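CRP-like protein Clp (Xanthomonas campestris pv. campestris, PDB 3IWZ) regulates virulence gene expression as a homodimeric, DNA-binding global transcription factor whose DNA binding appears to be abolished by cyclic di-GMP. Local coordinates at residues 36-41 with 105-110; 53-58 with 111-116; 61-66 with 100-105; 183-188 with 221-226. All coordinates share one frame; numbering follows the deposited sequence.

Interaction 1: 36-41 with 105-110; sequences RRRYPT and RTQCEL
Backbone bonds join Arg37 to Leu110 and Tyr39 to Cys108, two hydrogen-bonded pairs of an antiparallel ladder, with the non-hydrogen-bonded pair Arg38 and Glu109 between them. The shortest of the four bonds runs from Tyr39 N to Cys108 O, 2.7 Å.

The charged contacts across the strands lie on the face that carries Arg38 and Glu109. Glu109 turns its carboxylate toward the start of the other strand, where Arg36 NH1 forms a salt bridge to Glu109 OE2 at 2.7 Å; the carboxylate meets the guanidinium at its edge, the two planes 32° apart. Arg38 uses its aliphatic part instead, CD lying 3.3 Å from Glu109 CG. Long, flexible arginines suit this exposed surface.

Tyr39 and Leu110 pack on the other face, which also carries Arg37, salt-bridged to Glu112. With CG of Tyr39 beside its own backbone N (chi1 -64°), one ring face receives Leu110 CD1, a CH-pi contact of 4.2 Å from CD1 to the ring centroid, while CE2 touches Leu110 CB at 3.6 Å.

Strand 35-39 is an outer strand of its sheet in this chain, and strand 108-114 lies between it and strand 54-58. Tyr39 and Leu110 face the interior of the cyclic nucleotide-binding beta-roll, where both also touch Val45 of strand 44-46.

Interaction 2: 53-58 with 111-116; sequences GTLYYV and AEISYE
Leu55 and Ile113 meet on the face of this antiparallel ladder that also carries Tyr57 and Ala111, Leu55 CB lying 4.2 Å from Ile113 CG2. The small Ala111 sits beside Tyr57, and Leu31 of helix 24-32 touches both; Phe85 meets the Tyr57 ring edge-to-face and also touches Leu55.

Farther along, Tyr115 follows the N-cap Ser114, whose OG accepts from Arg117 N. The Tyr115 ring lies against the backbone of Gly53 and Thr54, with Thr54 N 3.8 Å above the ring centre, a flat group well suited to cover a stretch of main chain. Tyr115 N also donates to Gly53 O (2.9 Å), approaching from above the carbonyl plane, and the phenol hydrogen-bonds to Gly87 O.

On the reverse face Glu112 stands alongside Tyr56, pointing the same way, with carboxylate and ring planes 11° apart and Glu112 CB 3.5 Å from Tyr56 CE1. CG of Glu112 sits between its backbone N and carbonyl carbon (chi1 59°), and the extended chain carries OE2 to 3.1 Å from Thr54 CG2. The other oxygen, OE1, forms a salt bridge with Arg37.

Glu112 thus lies along an aromatic ring and against a methyl, while its OE1 pairs with an arginine of the adjoining strand, an arrangement that probably stabilises its ionised form.

Interaction 3: 61-66 with 100-105; sequences GSVSII and VILRTR
Ile66 lays its CD1 methyl over one face of the Arg103 guanidinium, the two side chains crossing at a slant. Arg103 reaches this place because CG lies anti to the backbone N (chi1 169°) and the chain bends only at chi3. Its charge is met by two carboxylates: the isoleucine covers one face of the flat group, while Asp44 and Glu74 pair with NE and NH2. Ile66 CB also packs on Ile101 CB, 3.8 Å away.

Next along this face, directly across from Arg103, Ser64 turns back to the neighbouring backbone. Its OG donates to Arg103 O (3.2 Å), and Ser64 N reaches the same oxygen at 2.6 Å from the opposite face of the carbonyl plane; a small hydroxyl allows this double grip.

Branched and aliphatic residues interlock on the other face. Leu102 CD1 lies 3.7 Å from Ile65 CD1 and 3.9 Å from Val63 CB, while Ile65 CG2 meets Val100 CG2 at 3.6 Å. At the loop end Arg105 folds beside Ser62, and Arg105 NH1 donates to Ser62 OG at 2.8 Å; Tyr79 adds a cation-pi contact to this arginine.

Strands 63-68 and 101-104 are the two inner strands of their antiparallel sheet, flanked by 74-80 and 44-46. Val63 and Leu102 turn into the beta-roll core, against Val58 and Tyr56 of the opposing sheet.

Interaction 4: 183-188 with 221-226; sequences GTQLRV and GKTVVL
Leu186 and Val224 form the tighter end of this antiparallel ladder, joined by Leu186 N to Val224 O at 2.7 Å and by Val224 N to Leu186 O at 2.9 Å. In the second bond the donor stands above the carbonyl plane. The pair at the other end, Thr184 and Leu226, is bound less firmly: Leu226 N to Thr184 O is a weak bond, with an angle of 130° at the hydrogen. Leu186 and Leu226 still pack their aliphatic side chains on helix 160-172, both touching Ser172, as suits the buried face of a winged helix-turn-helix domain.

The end near Arg187 and Lys222 is exposed, and the Gln185 face is mixed, with Val225 buried. Gln185 bends at chi2 (54°) toward Val225 and Thr223, but the exact place of its amide is doubtful. Arg187 lays its aliphatic base on the threonine, CB lying 3.3 Å from Thr223 CG2, and then leads its guanidinium away from the strand. Thr223 OG1 bonds back to Arg220 O, leaving its methyl for this contact.

Apolar residues thus join the sheet to the helix, while at the exposed end Arg187 contributes its carbon atoms. Cohesion between the strands comes from backbone bonds and carbon packing, without a salt bridge.

Interactions 1, 2 and 3 all belong to the beta-roll of the cyclic nucleotide-binding domain. Interactions 1 and 2 share strand 108-114 and one sheet, and the salt bridge from Arg37 to Glu112 ties them together; interaction 3 lies in the facing sheet, nested within the chain loops that both close. Interaction 2 is the most buried, rich in aromatic packing, whereas interaction 1 packs Tyr39 on Leu110 but has arginines along its exposed parts. Interaction 3, nearest the centre of the chain, combines aliphatic packing with arginines. Interaction 4 stands apart in the DNA-binding domain, about 35 Å centre to centre from interaction 2, and pairs two strands of a sheet whose one face packs on helix 160-172.

Interaction 1: 36-41 with 105-110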
loop_
_atom_site.group_PDB
_atom_site.type_symbol
_atom_site.label_atom_id
_atom_site.label_comp_id
_atom_site.label_asym_id
_atom_site.label_seq_id
_atom_site.Cartn_x
_atom_site.Cartn_y
_atom_site.Cartn_z
ATOM N N ARG D 36 -12.110 25.313 1.173
ATOM C CA ARG D 36 -13.159 24.328 0.944
ATOM C C ARG D 36 -13.810 24.543 -0.419
ATOM O O ARG D 36 -14.207 25.656 -0.762
ATOM C CB ARG D 36 -14.233 24.430 2.036
ATOM C CG ARG D 36 -13.802 23.965 3.427
ATOM C CD ARG D 36 -14.061 25.055 4.461
ATOM N NE ARG D 36 -14.464 24.529 5.766
ATOM C CZ ARG D 36 -15.577 23.831 5.984
ATOM N NH1 ARG D 36 -16.403 23.566 4.979
ATOM N NH2 ARG D 36 -15.874 23.407 7.210
ATOM N N ARG D 37 -13.924 23.474 -1.196
ATOM C CA ARG D 37 -14.539 23.562 -2.513
ATOM C C ARG D 37 -15.451 22.366 -2.753
ATOM O O ARG D 37 -15.088 21.231 -2.443
ATOM C CB ARG D 37 -13.465 23.608 -3.599
ATOM C CG ARG D 37 -14.021 23.714 -5.010
ATOM C CD ARG D 37 -12.911 23.616 -6.055
ATOM N NE ARG D 37 -11.817 24.551 -5.793
ATOM C CZ ARG D 37 -10.708 24.629 -6.523
ATOM N NH1 ARG D 37 -10.541 23.825 -7.566
ATOM N NH2 ARG D 37 -9.763 25.507 -6.211
ATOM N N ARG D 38 -16.635 22.629 -3.300
ATOM C CA ARG D 38 -17.602 21.576 -3.596
ATOM C C ARG D 38 -17.281 20.941 -4.949
ATOM O O ARG D 38 -16.893 21.633 -5.887
ATOM C CB ARG D 38 -19.023 22.161 -3.617
ATOM C CG ARG D 38 -19.475 22.781 -2.292
ATOM C CD ARG D 38 -20.008 21.740 -1.305
ATOM N NE ARG D 38 -21.352 21.277 -1.652
ATOM C CZ ARG D 38 -22.425 22.063 -1.708
ATOM N NH1 ARG D 38 -22.320 23.361 -1.438
ATOM N NH2 ARG D 38 -23.603 21.558 -2.046
ATOM N N TYR D 39 -17.433 19.621 -5.047
ATOM C CA TYR D 39 -17.155 18.917 -6.297
ATOM C C TYR D 39 -18.346 18.076 -6.706
ATOM O O TYR D 39 -18.996 17.454 -5.868
ATOM C CB TYR D 39 -15.941 17.989 -6.152
ATOM C CG TYR D 39 -14.650 18.708 -5.870
ATOM C CD1 TYR D 39 -13.731 18.972 -6.887
ATOM C CD2 TYR D 39 -14.361 19.158 -4.586
ATOM C CE1 TYR D 39 -12.560 19.668 -6.621
ATOM C CE2 TYR D 39 -13.203 19.852 -4.317
ATOM C CZ TYR D 39 -12.310 20.105 -5.333
ATOM O OH TYR D 39 -11.175 20.807 -5.039
ATOM N N PRO D 40 -18.648 18.042 -8.007
ATOM C CA PRO D 40 -19.782 17.245 -8.485
ATOM C C PRO D 40 -19.344 15.788 -8.403
ATOM O O PRO D 40 -18.146 15.517 -8.225
ATOM C CB PRO D 40 -19.943 17.688 -9.947
ATOM C CG PRO D 40 -19.050 18.945 -10.077
ATOM C CD PRO D 40 -17.945 18.694 -9.123
ATOM N N THR D 41 -20.295 14.862 -8.532
ATOM C CA THR D 41 -19.973 13.438 -8.506
ATOM C C THR D 41 -19.248 13.097 -9.815
ATOM O O THR D 41 -19.195 13.925 -10.733
ATOM C CB THR D 41 -21.256 12.569 -8.377
ATOM O OG1 THR D 41 -20.892 11.203 -8.131
ATOM C CG2 THR D 41 -22.089 12.637 -9.645
ATOM N N ARG D 105 -17.166 9.843 -5.807
ATOM C CA ARG D 105 -18.158 8.811 -6.110
ATOM C C ARG D 105 -19.540 9.405 -5.899
ATOM O O ARG D 105 -20.541 8.866 -6.363
ATOM C CB ARG D 105 -17.984 7.607 -5.196
ATOM C CG ARG D 105 -16.622 6.953 -5.242
ATOM C CD ARG D 105 -16.562 5.856 -4.195
ATOM N NE ARG D 105 -17.592 4.854 -4.443
ATOM C CZ ARG D 105 -18.437 4.410 -3.520
ATOM N NH1 ARG D 105 -18.374 4.883 -2.284
ATOM N NH2 ARG D 105 -19.343 3.493 -3.832
ATOM N N THR D 106 -19.567 10.519 -5.177
ATOM C CA THR D 106 -20.790 11.254 -4.883
ATOM C C THR D 106 -20.395 12.719 -4.897
ATOM O O THR D 106 -19.250 13.055 -5.209
ATOM C CB THR D 106 -21.344 10.926 -3.472
ATOM O OG1 THR D 106 -20.406 11.355 -2.480
ATOM C CG2 THR D 106 -21.594 9.437 -3.314
ATOM N N GLN D 107 -21.337 13.594 -4.574
ATOM C CA GLN D 107 -21.034 15.017 -4.521
ATOM C C GLN D 107 -20.133 15.156 -3.290
ATOM O O GLN D 107 -20.398 14.540 -2.262
ATOM C CB GLN D 107 -22.327 15.819 -4.349
ATOM C CG GLN D 107 -22.193 17.313 -4.584
ATOM C CD GLN D 107 -23.507 17.946 -5.028
ATOM O OE1 GLN D 107 -24.043 18.829 -4.354
ATOM N NE2 GLN D 107 -24.034 17.490 -6.166
ATOM N N CYS D 108 -19.079 15.956 -3.379
ATOM C CA CYS D 108 -18.170 16.078 -2.241
ATOM C C CYS D 108 -17.727 17.477 -1.870
ATOM O O CYS D 108 -17.715 18.385 -2.695
ATOM C CB CYS D 108 -16.892 15.257 -2.492
ATOM S SG CYS D 108 -17.124 13.501 -2.750
ATOM N N GLU D 109 -17.340 17.621 -0.609
ATOM C CA GLU D 109 -16.809 18.872 -0.095
ATOM C C GLU D 109 -15.380 18.496 0.309
ATOM O O GLU D 109 -15.181 17.637 1.165
ATOM C CB GLU D 109 -17.587 19.351 1.135
ATOM C CG GLU D 109 -17.874 20.846 1.110
ATOM C CD GLU D 109 -17.785 21.502 2.473
ATOM O OE1 GLU D 109 -18.460 21.029 3.415
ATOM O OE2 GLU D 109 -17.045 22.502 2.595
ATOM N N LEU D 110 -14.391 19.106 -0.332
ATOM C CA LEU D 110 -12.997 18.811 -0.022
ATOM C C LEU D 110 -12.256 20.084 0.341
ATOM O O LEU D 110 -12.364 21.091 -0.352
ATOM C CB LEU D 110 -12.297 18.159 -1.223
ATOM C CG LEU D 110 -12.923 16.894 -1.822
ATOM C CD1 LEU D 110 -12.085 16.416 -2.989
ATOM C CD2 LEU D 110 -13.029 15.814 -0.766
#

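Interaction 2: 53-58 with 111-116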
loop_
_atom_site.group_PDB
_atom_site.type_symbol
_atom_site.label_atom_id
_atom_site.label_comp_id
_atom_site.label_asym_id
_atom_site.label_seq_id
_atom_site.Cartn_x
_atom_site.Cartn_y
_atom_site.Cartn_z
ATOM N N GLY D 53 1.053 19.571 -5.446
ATOM C CA GLY D 53 1.507 20.506 -4.437
ATOM C C GLY D 53 0.376 20.757 -3.467
ATOM O O GLY D 53 0.430 21.677 -2.658
ATOM N N THR D 54 -0.638 19.901 -3.533
ATOM C CA THR D 54 -1.816 20.041 -2.691
ATOM C C THR D 54 -2.257 18.781 -1.944
ATOM O O THR D 54 -2.174 17.664 -2.449
ATOM C CB THR D 54 -3.002 20.538 -3.541
ATOM O OG1 THR D 54 -2.669 21.806 -4.120
ATOM C CG2 THR D 54 -4.255 20.681 -2.693
ATOM N N LEU D 55 -2.750 18.982 -0.734
ATOM C CA LEU D 55 -3.230 17.892 0.089
ATOM C C LEU D 55 -4.736 18.094 0.152
ATOM O O LEU D 55 -5.210 19.225 0.124
ATOM C CB LEU D 55 -2.636 18.006 1.496
ATOM C CG LEU D 55 -2.582 16.825 2.465
ATOM C CD1 LEU D 55 -2.850 17.363 3.873
ATOM C CD2 LEU D 55 -3.592 15.770 2.115
ATOM N N TYR D 56 -5.490 17.007 0.223
ATOM C CA TYR D 56 -6.935 17.121 0.320
ATOM C C TYR D 56 -7.449 16.441 1.572
ATOM O O TYR D 56 -6.919 15.419 1.995
ATOM C CB TYR D 56 -7.605 16.495 -0.891
ATOM C CG TYR D 56 -7.400 17.256 -2.174
ATOM C CD1 TYR D 56 -8.112 18.427 -2.432
ATOM C CD2 TYR D 56 -6.520 16.791 -3.144
ATOM C CE1 TYR D 56 -7.958 19.108 -3.624
ATOM C CE2 TYR D 56 -6.356 17.469 -4.342
ATOM C CZ TYR D 56 -7.079 18.625 -4.576
ATOM O OH TYR D 56 -6.927 19.289 -5.764
ATOM N N TYR D 57 -8.481 17.032 2.162
ATOM C CA TYR D 57 -9.128 16.488 3.346
ATOM C C TYR D 57 -10.605 16.374 2.973
ATOM O O TYR D 57 -11.241 17.374 2.642
ATOM C CB TYR D 57 -8.965 17.436 4.530
ATOM C CG TYR D 57 -9.731 17.008 5.757
ATOM C CD1 TYR D 57 -9.152 16.176 6.714
ATOM C CD2 TYR D 57 -11.042 17.421 5.955
ATOM C CE1 TYR D 57 -9.864 15.768 7.838
ATOM C CE2 TYR D 57 -11.764 17.024 7.075
ATOM C CZ TYR D 57 -11.170 16.199 8.011
ATOM O OH TYR D 57 -11.885 15.811 9.116
ATOM N N VAL D 58 -11.134 15.153 2.997
ATOM C CA VAL D 58 -12.530 14.909 2.659
ATOM C C VAL D 58 -13.449 15.365 3.787
ATOM O O VAL D 58 -13.520 14.726 4.835
ATOM C CB VAL D 58 -12.812 13.406 2.416
ATOM C CG1 VAL D 58 -14.255 13.219 1.977
ATOM C CG2 VAL D 58 -11.855 12.837 1.386
ATOM N N ALA D 111 -11.509 20.036 1.434
ATOM C CA ALA D 111 -10.730 21.179 1.868
ATOM C C ALA D 111 -9.299 20.924 1.420
ATOM O O ALA D 111 -8.706 19.917 1.796
ATOM C CB ALA D 111 -10.792 21.313 3.384
ATOM N N GLU D 112 -8.746 21.822 0.611
ATOM C CA GLU D 112 -7.381 21.656 0.141
ATOM C C GLU D 112 -6.420 22.690 0.721
ATOM O O GLU D 112 -6.815 23.808 1.067
ATOM C CB GLU D 112 -7.322 21.697 -1.394
ATOM C CG GLU D 112 -7.835 22.975 -2.030
ATOM C CD GLU D 112 -7.457 23.089 -3.502
ATOM O OE1 GLU D 112 -7.999 23.988 -4.180
ATOM O OE2 GLU D 112 -6.614 22.294 -3.979
ATOM N N ILE D 113 -5.158 22.287 0.837
ATOM C CA ILE D 113 -4.093 23.142 1.351
ATOM C C ILE D 113 -2.774 22.692 0.732
ATOM O O ILE D 113 -2.483 21.491 0.660
ATOM C CB ILE D 113 -3.981 23.066 2.894
ATOM C CG1 ILE D 113 -3.040 24.169 3.393
ATOM C CG2 ILE D 113 -3.442 21.695 3.321
ATOM C CD1 ILE D 113 -3.097 24.396 4.892
ATOM N N SER D 114 -1.984 23.658 0.274
ATOM C CA SER D 114 -0.703 23.359 -0.356
ATOM C C SER D 114 0.258 22.753 0.652
ATOM O O SER D 114 0.221 23.091 1.838
ATOM C CB SER D 114 -0.087 24.632 -0.938
ATOM O OG SER D 114 0.277 25.539 0.090
ATOM N N TYR D 115 1.123 21.859 0.186
ATOM C CA TYR D 115 2.090 21.238 1.083
ATOM C C TYR D 115 2.974 22.317 1.718
ATOM O O TYR D 115 3.128 22.379 2.940
ATOM C CB TYR D 115 2.996 20.253 0.330
ATOM C CG TYR D 115 2.293 19.121 -0.394
ATOM C CD1 TYR D 115 1.215 18.448 0.188
ATOM C CD2 TYR D 115 2.753 18.682 -1.634
ATOM C CE1 TYR D 115 0.619 17.365 -0.447
ATOM C CE2 TYR D 115 2.168 17.606 -2.274
ATOM C CZ TYR D 115 1.104 16.950 -1.675
ATOM O OH TYR D 115 0.555 15.871 -2.297
ATOM N N GLU D 116 3.542 23.165 0.867
ATOM C CA GLU D 116 4.432 24.227 1.303
ATOM C C GLU D 116 3.863 25.043 2.444
ATOM O O GLU D 116 4.563 25.327 3.411
ATOM C CB GLU D 116 4.769 25.141 0.127
ATOM C CG GLU D 116 6.245 25.472 0.029
ATOM C CD GLU D 116 6.717 25.565 -1.410
ATOM O OE1 GLU D 116 6.326 26.526 -2.108
ATOM O OE2 GLU D 116 7.478 24.668 -1.841
#

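Interaction 3: 61-66 with 100-105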
loop_
_atom_site.group_PDB
_atom_site.type_symbol
_atom_site.label_atom_id
_atom_site.label_comp_id
_atom_site.label_asym_id
_atom_site.label_seq_id
_atom_site.Cartn_x
_atom_site.Cartn_y
_atom_site.Cartn_z
ATOM N N GLY D 61 -18.714 13.543 1.562
ATOM C CA GLY D 61 -18.692 12.882 0.280
ATOM C C GLY D 61 -17.883 11.606 0.302
ATOM O O GLY D 61 -17.302 11.209 1.313
ATOM N N SER D 62 -17.855 10.958 -0.849
ATOM C CA SER D 62 -17.141 9.711 -1.007
ATOM C C SER D 62 -16.279 9.850 -2.264
ATOM O O SER D 62 -16.749 10.332 -3.300
ATOM C CB SER D 62 -18.156 8.568 -1.148
ATOM O OG SER D 62 -17.546 7.292 -1.096
ATOM N N VAL D 63 -15.013 9.457 -2.148
ATOM C CA VAL D 63 -14.068 9.503 -3.255
ATOM C C VAL D 63 -13.424 8.134 -3.432
ATOM O O VAL D 63 -13.561 7.239 -2.595
ATOM C CB VAL D 63 -12.938 10.539 -3.017
ATOM C CG1 VAL D 63 -13.519 11.953 -2.935
ATOM C CG2 VAL D 63 -12.187 10.198 -1.747
ATOM N N SER D 64 -12.722 7.959 -4.537
ATOM C CA SER D 64 -12.062 6.699 -4.781
ATOM C C SER D 64 -10.652 7.014 -5.258
ATOM O O SER D 64 -10.425 8.052 -5.876
ATOM C CB SER D 64 -12.812 5.901 -5.849
ATOM O OG SER D 64 -12.700 6.522 -7.119
ATOM N N ILE D 65 -9.711 6.135 -4.935
ATOM C CA ILE D 65 -8.329 6.297 -5.377
ATOM C C ILE D 65 -8.149 5.195 -6.410
ATOM O O ILE D 65 -8.315 4.016 -6.102
ATOM C CB ILE D 65 -7.314 6.095 -4.237
ATOM C CG1 ILE D 65 -7.486 7.177 -3.165
ATOM C CG2 ILE D 65 -5.899 6.123 -4.795
ATOM C CD1 ILE D 65 -7.148 8.581 -3.615
ATOM N N ILE D 66 -7.821 5.583 -7.635
ATOM C CA ILE D 66 -7.662 4.626 -8.712
ATOM C C ILE D 66 -6.277 4.689 -9.344
ATOM O O ILE D 66 -5.697 5.764 -9.489
ATOM C CB ILE D 66 -8.730 4.879 -9.811
ATOM C CG1 ILE D 66 -10.080 5.189 -9.156
ATOM C CG2 ILE D 66 -8.859 3.648 -10.712
ATOM C CD1 ILE D 66 -11.243 5.304 -10.135
ATOM N N VAL D 100 -1.825 8.588 -8.950
ATOM C CA VAL D 100 -3.124 7.926 -9.017
ATOM C C VAL D 100 -4.243 8.911 -9.330
ATOM O O VAL D 100 -4.031 10.127 -9.353
ATOM C CB VAL D 100 -3.482 7.246 -7.669
ATOM C CG1 VAL D 100 -2.376 6.307 -7.241
ATOM C CG2 VAL D 100 -3.725 8.301 -6.600
ATOM N N ILE D 101 -5.432 8.360 -9.548
ATOM C CA ILE D 101 -6.641 9.128 -9.818
ATOM C C ILE D 101 -7.448 9.271 -8.535
ATOM O O ILE D 101 -7.633 8.296 -7.803
ATOM C CB ILE D 101 -7.592 8.419 -10.800
ATOM C CG1 ILE D 101 -6.897 8.119 -12.124
ATOM C CG2 ILE D 101 -8.814 9.294 -11.036
ATOM C CD1 ILE D 101 -7.816 7.432 -13.146
ATOM N N LEU D 102 -7.922 10.488 -8.277
ATOM C CA LEU D 102 -8.775 10.793 -7.132
ATOM C C LEU D 102 -10.119 11.147 -7.769
ATOM O O LEU D 102 -10.267 12.205 -8.390
ATOM C CB LEU D 102 -8.250 11.990 -6.345
ATOM C CG LEU D 102 -9.190 12.508 -5.253
ATOM C CD1 LEU D 102 -9.377 11.436 -4.179
ATOM C CD2 LEU D 102 -8.625 13.786 -4.645
ATOM N N ARG D 103 -11.095 10.261 -7.612
ATOM C CA ARG D 103 -12.406 10.436 -8.223
ATOM C C ARG D 103 -13.558 10.432 -7.219
ATOM O O ARG D 103 -13.693 9.509 -6.414
ATOM C CB ARG D 103 -12.576 9.323 -9.265
ATOM C CG ARG D 103 -13.952 9.117 -9.858
ATOM C CD ARG D 103 -13.917 7.904 -10.792
ATOM N NE ARG D 103 -13.005 8.111 -11.920
ATOM C CZ ARG D 103 -12.581 7.145 -12.735
ATOM N NH1 ARG D 103 -12.974 5.887 -12.558
ATOM N NH2 ARG D 103 -11.766 7.441 -13.733
ATOM N N THR D 104 -14.380 11.480 -7.255
ATOM C CA THR D 104 -15.541 11.579 -6.367
ATOM C C THR D 104 -16.559 10.512 -6.780
ATOM O O THR D 104 -16.787 10.296 -7.967
ATOM C CB THR D 104 -16.233 12.960 -6.472
ATOM O OG1 THR D 104 -16.711 13.156 -7.815
ATOM C CG2 THR D 104 -15.266 14.078 -6.097
ATOM N N ARG D 105 -17.166 9.843 -5.807
ATOM C CA ARG D 105 -18.158 8.811 -6.110
ATOM C C ARG D 105 -19.540 9.405 -5.899
ATOM O O ARG D 105 -20.541 8.866 -6.363
ATOM C CB ARG D 105 -17.984 7.607 -5.196
ATOM C CG ARG D 105 -16.622 6.953 -5.242
ATOM C CD ARG D 105 -16.562 5.856 -4.195
ATOM N NE ARG D 105 -17.592 4.854 -4.443
ATOM C CZ ARG D 105 -18.437 4.410 -3.520
ATOM N NH1 ARG D 105 -18.374 4.883 -2.284
ATOM N NH2 ARG D 105 -19.343 3.493 -3.832
#

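Interaction 4: 183-188 with 221-226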
loop_
_atom_site.group_PDB
_atom_site.type_symbol
_atom_site.label_atom_id
_atom_site.label_comp_id
_atom_site.label_asym_id
_atom_site.label_seq_id
_atom_site.Cartn_x
_atom_site.Cartn_y
_atom_site.Cartn_z
ATOM N N GLY D 183 -31.843 -10.431 0.422
ATOM C CA GLY D 183 -30.554 -10.385 1.083
ATOM C C GLY D 183 -30.131 -8.956 1.363
ATOM O O GLY D 183 -30.499 -8.379 2.388
ATOM N N THR D 184 -29.348 -8.394 0.447
ATOM C CA THR D 184 -28.868 -7.027 0.563
ATOM C C THR D 184 -28.779 -6.438 -0.832
ATOM O O THR D 184 -28.304 -7.094 -1.761
ATOM C CB THR D 184 -27.471 -6.968 1.215
ATOM O OG1 THR D 184 -27.544 -7.477 2.551
ATOM C CG2 THR D 184 -26.964 -5.537 1.261
ATOM N N GLN D 185 -29.251 -5.202 -0.973
ATOM C CA GLN D 185 -29.223 -4.502 -2.254
ATOM C C GLN D 185 -27.974 -3.629 -2.323
ATOM O O GLN D 185 -27.895 -2.581 -1.668
ATOM C CB GLN D 185 -30.480 -3.637 -2.427
ATOM C CG GLN D 185 -30.417 -2.702 -3.631
ATOM C CD GLN D 185 -30.098 -3.441 -4.917
ATOM O OE1 GLN D 185 -30.980 -4.021 -5.557
ATOM N NE2 GLN D 185 -28.824 -3.439 -5.293
ATOM N N LEU D 186 -27.001 -4.072 -3.118
ATOM C CA LEU D 186 -25.740 -3.355 -3.268
ATOM C C LEU D 186 -25.605 -2.757 -4.660
ATOM O O LEU D 186 -25.433 -3.477 -5.646
ATOM C CB LEU D 186 -24.564 -4.301 -3.002
ATOM C CG LEU D 186 -24.588 -5.129 -1.713
ATOM C CD1 LEU D 186 -23.360 -6.026 -1.661
ATOM C CD2 LEU D 186 -24.620 -4.214 -0.504
ATOM N N ARG D 187 -25.670 -1.432 -4.730
ATOM C CA ARG D 187 -25.563 -0.728 -5.999
ATOM C C ARG D 187 -24.121 -0.582 -6.472
ATOM O O ARG D 187 -23.409 0.331 -6.050
ATOM C CB ARG D 187 -26.212 0.657 -5.883
ATOM C CG ARG D 187 -26.221 1.456 -7.175
ATOM C CD ARG D 187 -27.197 2.627 -7.084
ATOM N NE ARG D 187 -26.961 3.455 -5.902
ATOM C CZ ARG D 187 -25.901 4.240 -5.728
ATOM N NH1 ARG D 187 -24.960 4.314 -6.664
ATOM N NH2 ARG D 187 -25.779 4.947 -4.614
ATOM N N VAL D 188 -23.700 -1.490 -7.350
ATOM C CA VAL D 188 -22.356 -1.459 -7.915
ATOM C C VAL D 188 -22.411 -1.800 -9.403
ATOM O O VAL D 188 -22.769 -2.916 -9.783
ATOM C CB VAL D 188 -21.406 -2.465 -7.213
ATOM C CG1 VAL D 188 -20.041 -2.444 -7.885
ATOM C CG2 VAL D 188 -21.255 -2.105 -5.743
ATOM N N GLY D 221 -29.830 -4.846 -13.588
ATOM C CA GLY D 221 -29.347 -3.709 -14.359
ATOM C C GLY D 221 -28.187 -2.885 -13.828
ATOM O O GLY D 221 -27.073 -2.965 -14.354
ATOM N N LYS D 222 -28.443 -2.072 -12.806
ATOM C CA LYS D 222 -27.402 -1.227 -12.234
ATOM C C LYS D 222 -27.068 -1.660 -10.814
ATOM O O LYS D 222 -25.988 -1.356 -10.297
ATOM C CB LYS D 222 -27.859 0.234 -12.225
ATOM C CG LYS D 222 -26.730 1.238 -12.068
ATOM C CD LYS D 222 -25.768 1.127 -13.242
ATOM C CE LYS D 222 -24.825 2.313 -13.321
ATOM N NZ LYS D 222 -24.063 2.318 -14.607
ATOM N N THR D 223 -27.999 -2.374 -10.189
ATOM C CA THR D 223 -27.819 -2.840 -8.822
ATOM C C THR D 223 -27.666 -4.358 -8.712
ATOM O O THR D 223 -27.911 -5.092 -9.670
ATOM C CB THR D 223 -29.001 -2.375 -7.937
ATOM O OG1 THR D 223 -30.164 -2.176 -8.753
ATOM C CG2 THR D 223 -28.656 -1.077 -7.227
ATOM N N VAL D 224 -27.256 -4.821 -7.532
ATOM C CA VAL D 224 -27.059 -6.248 -7.278
ATOM C C VAL D 224 -27.677 -6.658 -5.950
ATOM O O VAL D 224 -27.353 -6.089 -4.906
ATOM C CB VAL D 224 -25.564 -6.605 -7.225
ATOM C CG1 VAL D 224 -25.391 -8.070 -6.835
ATOM C CG2 VAL D 224 -24.917 -6.323 -8.561
ATOM N N VAL D 225 -28.557 -7.653 -5.984
ATOM C CA VAL D 225 -29.188 -8.114 -4.759
ATOM C C VAL D 225 -28.542 -9.428 -4.341
ATOM O O VAL D 225 -28.926 -10.495 -4.807
ATOM C CB VAL D 225 -30.708 -8.326 -4.948
ATOM C CG1 VAL D 225 -31.370 -8.515 -3.592
ATOM C CG2 VAL D 225 -31.321 -7.138 -5.679
ATOM N N LEU D 226 -27.548 -9.335 -3.467
ATOM C CA LEU D 226 -26.831 -10.512 -2.983
ATOM C C LEU D 226 -27.701 -11.294 -2.020
ATOM O O LEU D 226 -27.960 -10.837 -0.909
ATOM C CB LEU D 226 -25.546 -10.101 -2.259
ATOM C CG LEU D 226 -24.695 -11.242 -1.682
ATOM C CD1 LEU D 226 -23.885 -11.899 -2.798
ATOM C CD2 LEU D 226 -23.759 -10.699 -0.612
#